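Local coordinates for protein Pa14_01140 (Pseudomonas aeruginosa, PDB 6OX6) that acts as the immunity protein of the type VI secretion effector Tas1, binding this (p)ppApp-synthesizing toxin, with a role in preventing its early activation, at residues 14-25 / 54-65. Numbering follows the deposited sequence.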
ATOM      1  N   ILE B  14       5.040   9.854  19.205  1.00 27.86           N
ATOM      2  CA  ILE B  14       4.019   9.006  18.601  1.00 26.24           C
ATOM      3  C   ILE B  14       4.657   7.672  18.246  1.00 28.21           C
ATOM      4  O   ILE B  14       5.699   7.635  17.571  1.00 25.77           O
ATOM      5  CB  ILE B  14       3.418   9.654  17.337  1.00 28.67           C
ATOM      6  CG1 ILE B  14       2.792  11.022  17.650  1.00 28.27           C
ATOM      7  CG2 ILE B  14       2.410   8.699  16.673  1.00 29.75           C
ATOM      8  CD1 ILE B  14       1.580  10.936  18.455  1.00 32.50           C
ATOM      9  N   TYR B  15       4.011   6.580  18.655  1.00 24.30           N
ATOM     10  CA  TYR B  15       4.474   5.227  18.369  1.00 24.62           C
ATOM     11  C   TYR B  15       3.385   4.504  17.578  1.00 29.90           C
ATOM     12  O   TYR B  15       2.204   4.556  17.946  1.00 24.19           O
ATOM     13  CB  TYR B  15       4.820   4.479  19.664  1.00 27.42           C
ATOM     14  CG  TYR B  15       5.899   5.190  20.481  1.00 31.80           C
ATOM     15  CD1 TYR B  15       5.568   6.218  21.371  1.00 32.26           C
ATOM     16  CD2 TYR B  15       7.246   4.857  20.336  1.00 34.07           C
ATOM     17  CE1 TYR B  15       6.554   6.881  22.125  1.00 35.39           C
ATOM     18  CE2 TYR B  15       8.249   5.502  21.098  1.00 35.29           C
ATOM     19  CZ  TYR B  15       7.891   6.509  21.983  1.00 40.05           C
ATOM     20  OH  TYR B  15       8.888   7.142  22.714  1.00 48.07           O
ATOM     21  N   ILE B  16       3.802   3.808  16.520  1.00 24.43           N
ATOM     22  CA  ILE B  16       2.931   3.328  15.458  1.00 27.16           C
ATOM     23  C   ILE B  16       3.210   1.858  15.207  1.00 27.77           C
ATOM     24  O   ILE B  16       4.375   1.464  15.096  1.00 28.02           O
ATOM     25  CB  ILE B  16       3.184   4.126  14.172  1.00 24.70           C
ATOM     26  CG1 ILE B  16       2.778   5.578  14.384  1.00 25.27           C
ATOM     27  CG2 ILE B  16       2.495   3.492  13.021  1.00 23.71           C
ATOM     28  CD1 ILE B  16       3.307   6.486  13.304  1.00 29.71           C
ATOM     29  N   ASP B  17       2.146   1.050  15.113  1.00 22.54           N
ATOM     30  CA  ASP B  17       2.232  -0.338  14.684  1.00 25.95           C
ATOM     31  C   ASP B  17       1.492  -0.494  13.357  1.00 22.56           C
ATOM     32  O   ASP B  17       0.338  -0.084  13.239  1.00 21.97           O
ATOM     33  CB  ASP B  17       1.626  -1.267  15.738  1.00 31.73           C
ATOM     34  CG  ASP B  17       1.590  -2.728  15.289  1.00 38.56           C
ATOM     35  OD1 ASP B  17       2.434  -3.124  14.451  1.00 34.28           O
ATOM     36  OD2 ASP B  17       0.699  -3.480  15.766  1.00 44.85           O
ATOM     37  N   TYR B  18       2.135  -1.094  12.377  1.00 21.15           N
ATOM     38  CA  TYR B  18       1.514  -1.340  11.072  1.00 24.17           C
ATOM     39  C   TYR B  18       1.634  -2.838  10.832  1.00 24.86           C
ATOM     40  O   TYR B  18       2.661  -3.301  10.319  1.00 26.35           O
ATOM     41  CB  TYR B  18       2.216  -0.522   9.982  1.00 19.51           C
ATOM     42  CG  TYR B  18       1.678  -0.680   8.555  1.00 19.38           C
ATOM     43  CD1 TYR B  18       0.335  -1.003   8.304  1.00 19.83           C
ATOM     44  CD2 TYR B  18       2.523  -0.485   7.455  1.00 19.38           C
ATOM     45  CE1 TYR B  18      -0.152  -1.135   6.989  1.00 20.08           C
ATOM     46  CE2 TYR B  18       2.038  -0.621   6.149  1.00 24.48           C
ATOM     47  CZ  TYR B  18       0.697  -0.925   5.938  1.00 21.29           C
ATOM     48  OH  TYR B  18       0.240  -1.067   4.651  1.00 24.17           O
ATOM     49  N   ASP B  19       0.603  -3.605  11.210  1.00 27.51           N
ATOM     50  CA  ASP B  19       0.776  -5.054  11.186  0.50 32.53           C
ATOM     51  C   ASP B  19       0.843  -5.607   9.767  1.00 34.49           C
ATOM     52  O   ASP B  19       1.533  -6.613   9.550  1.00 34.19           O
ATOM     53  CB  ASP B  19      -0.314  -5.776  11.981  0.50 36.29           C
ATOM     54  CG  ASP B  19       0.190  -7.108  12.566  0.50 41.61           C
ATOM     55  OD1 ASP B  19       0.415  -8.054  11.782  0.50 42.52           O
ATOM     56  OD2 ASP B  19       0.392  -7.213  13.795  0.50 45.03           O
ATOM     57  N   PHE B  20       0.207  -4.954   8.783  1.00 30.44           N
ATOM     58  CA  PHE B  20       0.262  -5.484   7.419  1.00 26.64           C
ATOM     59  C   PHE B  20       1.697  -5.737   6.958  1.00 26.97           C
ATOM     60  O   PHE B  20       1.969  -6.758   6.326  1.00 28.51           O
ATOM     61  CB  PHE B  20      -0.462  -4.556   6.442  1.00 22.64           C
ATOM     62  CG  PHE B  20      -0.585  -5.135   5.049  1.00 28.03           C
ATOM     63  CD1 PHE B  20      -1.302  -6.307   4.825  1.00 28.56           C
ATOM     64  CD2 PHE B  20       0.060  -4.528   3.972  1.00 27.91           C
ATOM     65  CE1 PHE B  20      -1.405  -6.847   3.537  1.00 35.44           C
ATOM     66  CE2 PHE B  20      -0.036  -5.059   2.675  1.00 31.24           C
ATOM     67  CZ  PHE B  20      -0.768  -6.229   2.460  1.00 35.18           C
ATOM     68  N   GLU B  21       2.640  -4.848   7.295  1.00 23.51           N
ATOM     69  CA  GLU B  21       4.038  -5.050   6.917  1.00 24.43           C
ATOM     70  C   GLU B  21       4.939  -5.309   8.119  1.00 26.97           C
ATOM     71  O   GLU B  21       6.149  -5.097   8.037  1.00 26.36           O
ATOM     72  CB  GLU B  21       4.579  -3.860   6.111  1.00 27.67           C
ATOM     73  CG  GLU B  21       3.857  -3.586   4.769  1.00 28.56           C
ATOM     74  CD  GLU B  21       4.799  -3.322   3.602  1.00 32.88           C
ATOM     75  OE1 GLU B  21       5.988  -3.728   3.640  1.00 33.82           O
ATOM     76  OE2 GLU B  21       4.353  -2.659   2.647  1.00 30.42           O
ATOM     77  N   ASP B  22       4.394  -5.770   9.236  1.00 25.31           N
ATOM     78  CA  ASP B  22       5.243  -6.181  10.377  1.00 30.66           C
ATOM     79  C   ASP B  22       6.274  -5.105  10.755  1.00 25.29           C
ATOM     80  O   ASP B  22       7.456  -5.384  10.954  1.00 24.25           O
ATOM     81  CB  ASP B  22       5.953  -7.498  10.058  1.00 34.09           C
ATOM     82  CG  ASP B  22       5.013  -8.696  10.085  1.00 40.27           C
ATOM     83  OD1 ASP B  22       3.826  -8.517  10.412  1.00 40.22           O
ATOM     84  OD2 ASP B  22       5.472  -9.818   9.786  1.00 46.35           O
ATOM     85  N   VAL B  23       5.832  -3.854  10.836  1.00 22.88           N
ATOM     86  CA  VAL B  23       6.751  -2.747  11.062  1.00 23.25           C
ATOM     87  C   VAL B  23       6.157  -1.806  12.108  1.00 22.68           C
ATOM     88  O   VAL B  23       4.929  -1.675  12.230  1.00 19.93           O
ATOM     89  CB  VAL B  23       7.090  -2.015   9.735  1.00 24.38           C
ATOM     90  CG1 VAL B  23       5.826  -1.402   9.027  1.00 21.05           C
ATOM     91  CG2 VAL B  23       8.171  -0.993   9.952  1.00 24.48           C
ATOM     92  N   THR B  24       7.048  -1.191  12.903  1.00 21.92           N
ATOM     93  CA  THR B  24       6.710  -0.137  13.852  1.00 18.16           C
ATOM     94  C   THR B  24       7.612   1.083  13.645  1.00 23.75           C
ATOM     95  O   THR B  24       8.729   0.994  13.122  1.00 24.14           O
ATOM     96  CB  THR B  24       6.820  -0.623  15.316  1.00 21.72           C
ATOM     97  OG1 THR B  24       8.207  -0.782  15.688  1.00 20.80           O
ATOM     98  CG2 THR B  24       6.098  -1.960  15.474  1.00 19.19           C
ATOM     99  N   TYR B  25       7.117   2.238  14.083  1.00 19.88           N
ATOM    100  CA  TYR B  25       7.832   3.499  13.963  1.00 23.25           C
ATOM    101  C   TYR B  25       7.770   4.241  15.283  1.00 26.10           C
ATOM    102  O   TYR B  25       6.811   4.090  16.065  1.00 23.93           O
ATOM    103  CB  TYR B  25       7.253   4.410  12.849  1.00 24.00           C
ATOM    104  CG  TYR B  25       7.437   3.835  11.457  1.00 23.27           C
ATOM    105  CD1 TYR B  25       6.442   3.080  10.867  1.00 16.62           C
ATOM    106  CD2 TYR B  25       8.624   4.007  10.761  1.00 22.75           C
ATOM    107  CE1 TYR B  25       6.606   2.546   9.618  1.00 20.72           C
ATOM    108  CE2 TYR B  25       8.796   3.487   9.513  1.00 21.47           C
ATOM    109  CZ  TYR B  25       7.791   2.759   8.946  1.00 23.36           C
ATOM    110  OH  TYR B  25       7.952   2.230   7.695  1.00 22.40           O
ATOM    111  N   LEU B  54       6.761   3.577   2.976  1.00 19.56           N
ATOM    112  CA  LEU B  54       6.220   2.638   3.958  1.00 18.69           C
ATOM    113  C   LEU B  54       5.774   3.377   5.215  1.00 16.99           C
ATOM    114  O   LEU B  54       4.731   3.063   5.807  1.00 18.65           O
ATOM    115  CB  LEU B  54       7.280   1.576   4.267  1.00 20.35           C
ATOM    116  CG  LEU B  54       6.986   0.483   5.301  1.00 25.02           C
ATOM    117  CD1 LEU B  54       5.785  -0.333   4.835  1.00 21.62           C
ATOM    118  CD2 LEU B  54       8.240  -0.414   5.529  1.00 22.40           C
ATOM    119  N   PHE B  55       6.501   4.426   5.590  1.00 18.01           N
ATOM    120  CA  PHE B  55       6.068   5.251   6.712  1.00 18.84           C
ATOM    121  C   PHE B  55       4.695   5.880   6.465  1.00 19.72           C
ATOM    122  O   PHE B  55       3.822   5.853   7.341  1.00 16.55           O
ATOM    123  CB  PHE B  55       7.088   6.349   6.980  1.00 16.72           C
ATOM    124  CG  PHE B  55       6.630   7.329   8.044  1.00 18.78           C
ATOM    125  CD1 PHE B  55       6.493   6.913   9.363  1.00 19.63           C
ATOM    126  CD2 PHE B  55       6.299   8.644   7.718  1.00 19.71           C
ATOM    127  CE1 PHE B  55       6.075   7.786  10.345  1.00 20.48           C
ATOM    128  CE2 PHE B  55       5.868   9.532   8.713  1.00 20.83           C
ATOM    129  CZ  PHE B  55       5.757   9.103  10.020  1.00 19.55           C
ATOM    130  N   ASN B  56       4.503   6.491   5.294  1.00 18.69           N
ATOM    131  CA  ASN B  56       3.203   7.071   4.994  1.00 20.28           C
ATOM    132  C   ASN B  56       2.119   5.996   4.880  1.00 23.05           C
ATOM    133  O   ASN B  56       0.959   6.255   5.203  1.00 19.73           O
ATOM    134  CB  ASN B  56       3.294   7.914   3.719  1.00 19.95           C
ATOM    135  CG  ASN B  56       3.941   9.277   3.988  1.00 23.52           C
ATOM    136  OD1 ASN B  56       3.248  10.225   4.339  1.00 19.90           O
ATOM    137  ND2 ASN B  56       5.254   9.367   3.855  1.00 20.51           N
ATOM    138  N   ASP B  57       2.473   4.774   4.459  1.00 19.30           N
ATOM    139  CA  ASP B  57       1.491   3.689   4.537  1.00 16.05           C
ATOM    140  C   ASP B  57       1.120   3.402   5.986  1.00 20.60           C
ATOM    141  O   ASP B  57      -0.053   3.152   6.303  1.00 23.27           O
ATOM    142  CB  ASP B  57       2.013   2.420   3.857  1.00 23.09           C
ATOM    143  CG  ASP B  57       1.826   2.443   2.341  1.00 33.86           C
ATOM    144  OD1 ASP B  57       1.328   3.450   1.819  1.00 35.34           O
ATOM    145  OD2 ASP B  57       2.163   1.444   1.660  1.00 38.58           O
ATOM    146  N   ALA B  58       2.114   3.420   6.871  1.00 14.41           N
ATOM    147  CA  ALA B  58       1.874   3.173   8.289  1.00 16.50           C
ATOM    148  C   ALA B  58       0.961   4.228   8.876  1.00 15.78           C
ATOM    149  O   ALA B  58       0.086   3.915   9.691  1.00 17.51           O
ATOM    150  CB  ALA B  58       3.203   3.127   9.040  1.00 13.03           C
ATOM    151  N   LEU B  59       1.106   5.480   8.440  1.00 17.44           N
ATOM    152  CA  LEU B  59       0.194   6.516   8.923  1.00 15.97           C
ATOM    153  C   LEU B  59      -1.217   6.254   8.456  1.00 21.48           C
ATOM    154  O   LEU B  59      -2.175   6.471   9.211  1.00 21.19           O
ATOM    155  CB  LEU B  59       0.624   7.898   8.457  1.00 14.36           C
ATOM    156  CG  LEU B  59       2.015   8.318   8.895  1.00 20.50           C
ATOM    157  CD1 LEU B  59       2.269   9.792   8.540  1.00 24.63           C
ATOM    158  CD2 LEU B  59       2.160   8.101  10.381  1.00 18.81           C
ATOM    159  N   ARG B  60      -1.376   5.788   7.213  1.00 18.26           N
ATOM    160  CA  ARG B  60      -2.728   5.689   6.695  1.00 19.26           C
ATOM    161  C   ARG B  60      -3.435   4.481   7.262  1.00 17.36           C
ATOM    162  O   ARG B  60      -4.635   4.541   7.534  1.00 15.36           O
ATOM    163  CB  ARG B  60      -2.724   5.650   5.162  1.00 18.34           C
ATOM    164  CG  ARG B  60      -2.300   6.978   4.529  1.00 19.22           C
ATOM    165  CD  ARG B  60      -2.199   6.843   3.019  1.00 17.19           C
ATOM    166  NE  ARG B  60      -3.471   6.461   2.396  1.00 19.77           N
ATOM    167  CZ  ARG B  60      -3.586   6.179   1.103  1.00 24.99           C
ATOM    168  NH1 ARG B  60      -2.495   6.198   0.314  1.00 22.98           N
ATOM    169  NH2 ARG B  60      -4.764   5.856   0.605  1.00 27.13           N
ATOM    170  N   PHE B  61      -2.712   3.381   7.446  1.00 14.04           N
ATOM    171  CA  PHE B  61      -3.346   2.098   7.688  1.00 17.27           C
ATOM    172  C   PHE B  61      -2.944   1.454   9.005  1.00 15.56           C
ATOM    173  O   PHE B  61      -3.506   0.414   9.347  1.00 21.43           O
ATOM    174  CB  PHE B  61      -3.044   1.136   6.530  1.00 22.02           C
ATOM    175  CG  PHE B  61      -3.293   1.737   5.155  1.00 24.03           C
ATOM    176  CD1 PHE B  61      -4.557   2.214   4.808  1.00 23.89           C
ATOM    177  CD2 PHE B  61      -2.281   1.777   4.205  1.00 21.55           C
ATOM    178  CE1 PHE B  61      -4.794   2.754   3.542  1.00 22.99           C
ATOM    179  CE2 PHE B  61      -2.503   2.316   2.919  1.00 25.19           C
ATOM    180  CZ  PHE B  61      -3.760   2.813   2.597  1.00 22.95           C
ATOM    181  N   GLY B  62      -1.959   2.009   9.721  1.00 23.83           N
ATOM    182  CA  GLY B  62      -1.505   1.451  10.975  1.00 23.25           C
ATOM    183  C   GLY B  62      -2.297   1.998  12.152  1.00 25.88           C
ATOM    184  O   GLY B  62      -3.304   2.695  12.003  1.00 23.82           O
ATOM    185  N   ARG B  63      -1.828   1.675  13.342  1.00 25.41           N
ATOM    186  CA  ARG B  63      -2.513   2.080  14.558  0.50 32.29           C
ATOM    187  C   ARG B  63      -1.487   2.591  15.556  1.00 30.79           C
ATOM    188  O   ARG B  63      -0.311   2.203  15.528  1.00 25.60           O
ATOM    189  CB  ARG B  63      -3.325   0.926  15.169  0.50 35.45           C
ATOM    190  CG  ARG B  63      -2.473  -0.257  15.616  0.50 38.44           C
ATOM    191  CD  ARG B  63      -3.305  -1.520  15.822  0.50 41.61           C
ATOM    192  NE  ARG B  63      -3.885  -2.018  14.578  0.50 43.68           N
ATOM    193  CZ  ARG B  63      -5.166  -1.888  14.254  0.50 45.14           C
ATOM    194  NH1 ARG B  63      -5.996  -1.272  15.084  0.50 44.37           N
ATOM    195  NH2 ARG B  63      -5.614  -2.369  13.099  0.50 45.91           N
ATOM    196  N   GLU B  64      -1.938   3.487  16.419  1.00 27.42           N
ATOM    197  CA  GLU B  64      -1.061   4.048  17.425  1.00 28.62           C
ATOM    198  C   GLU B  64      -0.868   3.032  18.555  1.00 28.15           C
ATOM    199  O   GLU B  64      -1.801   2.321  18.932  1.00 32.25           O
ATOM    200  CB  GLU B  64      -1.648   5.375  17.939  1.00 34.95           C
ATOM    201  CG  GLU B  64      -0.771   6.079  18.939  1.00 40.49           C
ATOM    202  CD  GLU B  64      -1.113   7.550  19.156  1.00 45.32           C
ATOM    203  OE1 GLU B  64      -2.019   8.089  18.473  1.00 46.01           O
ATOM    204  OE2 GLU B  64      -0.423   8.172  20.000  1.00 45.57           O
ATOM    205  N   ILE B  65       0.360   2.933  19.065  1.00 24.73           N
ATOM    206  CA  ILE B  65       0.680   2.117  20.229  1.00 24.88           C
ATOM    207  C   ILE B  65       1.416   2.996  21.241  1.00 26.80           C
ATOM    208  O   ILE B  65       1.679   4.179  20.998  1.00 27.94           O
ATOM    209  CB  ILE B  65       1.514   0.871  19.859  1.00 28.42           C
ATOM    210  CG1 ILE B  65       2.810   1.304  19.156  1.00 24.93           C
ATOM    211  CG2 ILE B  65       0.676  -0.094  18.982  1.00 26.81           C
ATOM    212  CD1 ILE B  65       3.842   0.158  18.849  1.00 26.13           C
TER
HETATM  213  O   HOH W   1       1.848   6.803  20.348  1.00 30.37           O
HETATM  214  O   HOH W   2      -1.656  -2.135  11.985  1.00 41.84           O
HETATM  215  O   HOH W   3       1.834  -1.154   2.792  1.00 28.09           O
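Helix 54-61 packs across one face of an antiparallel sheet and then turns at G62 into strand 63-65, outermost in the sheet of this chain, which pairs with strand 14-18. D17 and R63 form a hydrogen-bonded pair: D17 N to R63 O is 2.7 Å, nearly in line with the carbonyl, and R63 N returns to D17 O at 2.8 Å. I65 N reaches Y15 O from above the carbonyl plane. The axes of helix 54-61 and strand 14-18 cross at 90°, and I16, Y18, E21, V23 and Y25 of the hairpin 14-25, which closes with a G1 bulge at D22 and V23 opposite Y18, meet the helix. Y18 lays one ring face over the A58 backbone, its chi1 of 180° swinging the ring away from its own N; A58 CA is 4.2 Å from the ring centroid in a CH-pi contact, while L54 CD1 comes to the ring edge. Y25 and F55 make a T-shaped pair, planes at 78°: the F55 edge, led by CD1, points into the Y25 face. A58 CB sits 3.5 Å from Y25 CE1, and I16 CD1 meets L59 CD2 at 3.5 Å. At the Y18 hydroxyl a water accepts from OH and donates to E21 OE2 and D57 OD2; R53 bridges both carboxylates, probably easing their repulsion. This end lies against the toxin: E21 OE1 forms a salt bridge with K305 and a hydrogen bond with Y297 of the Tas1 chain, and F61 a cation-pi contact with its K334.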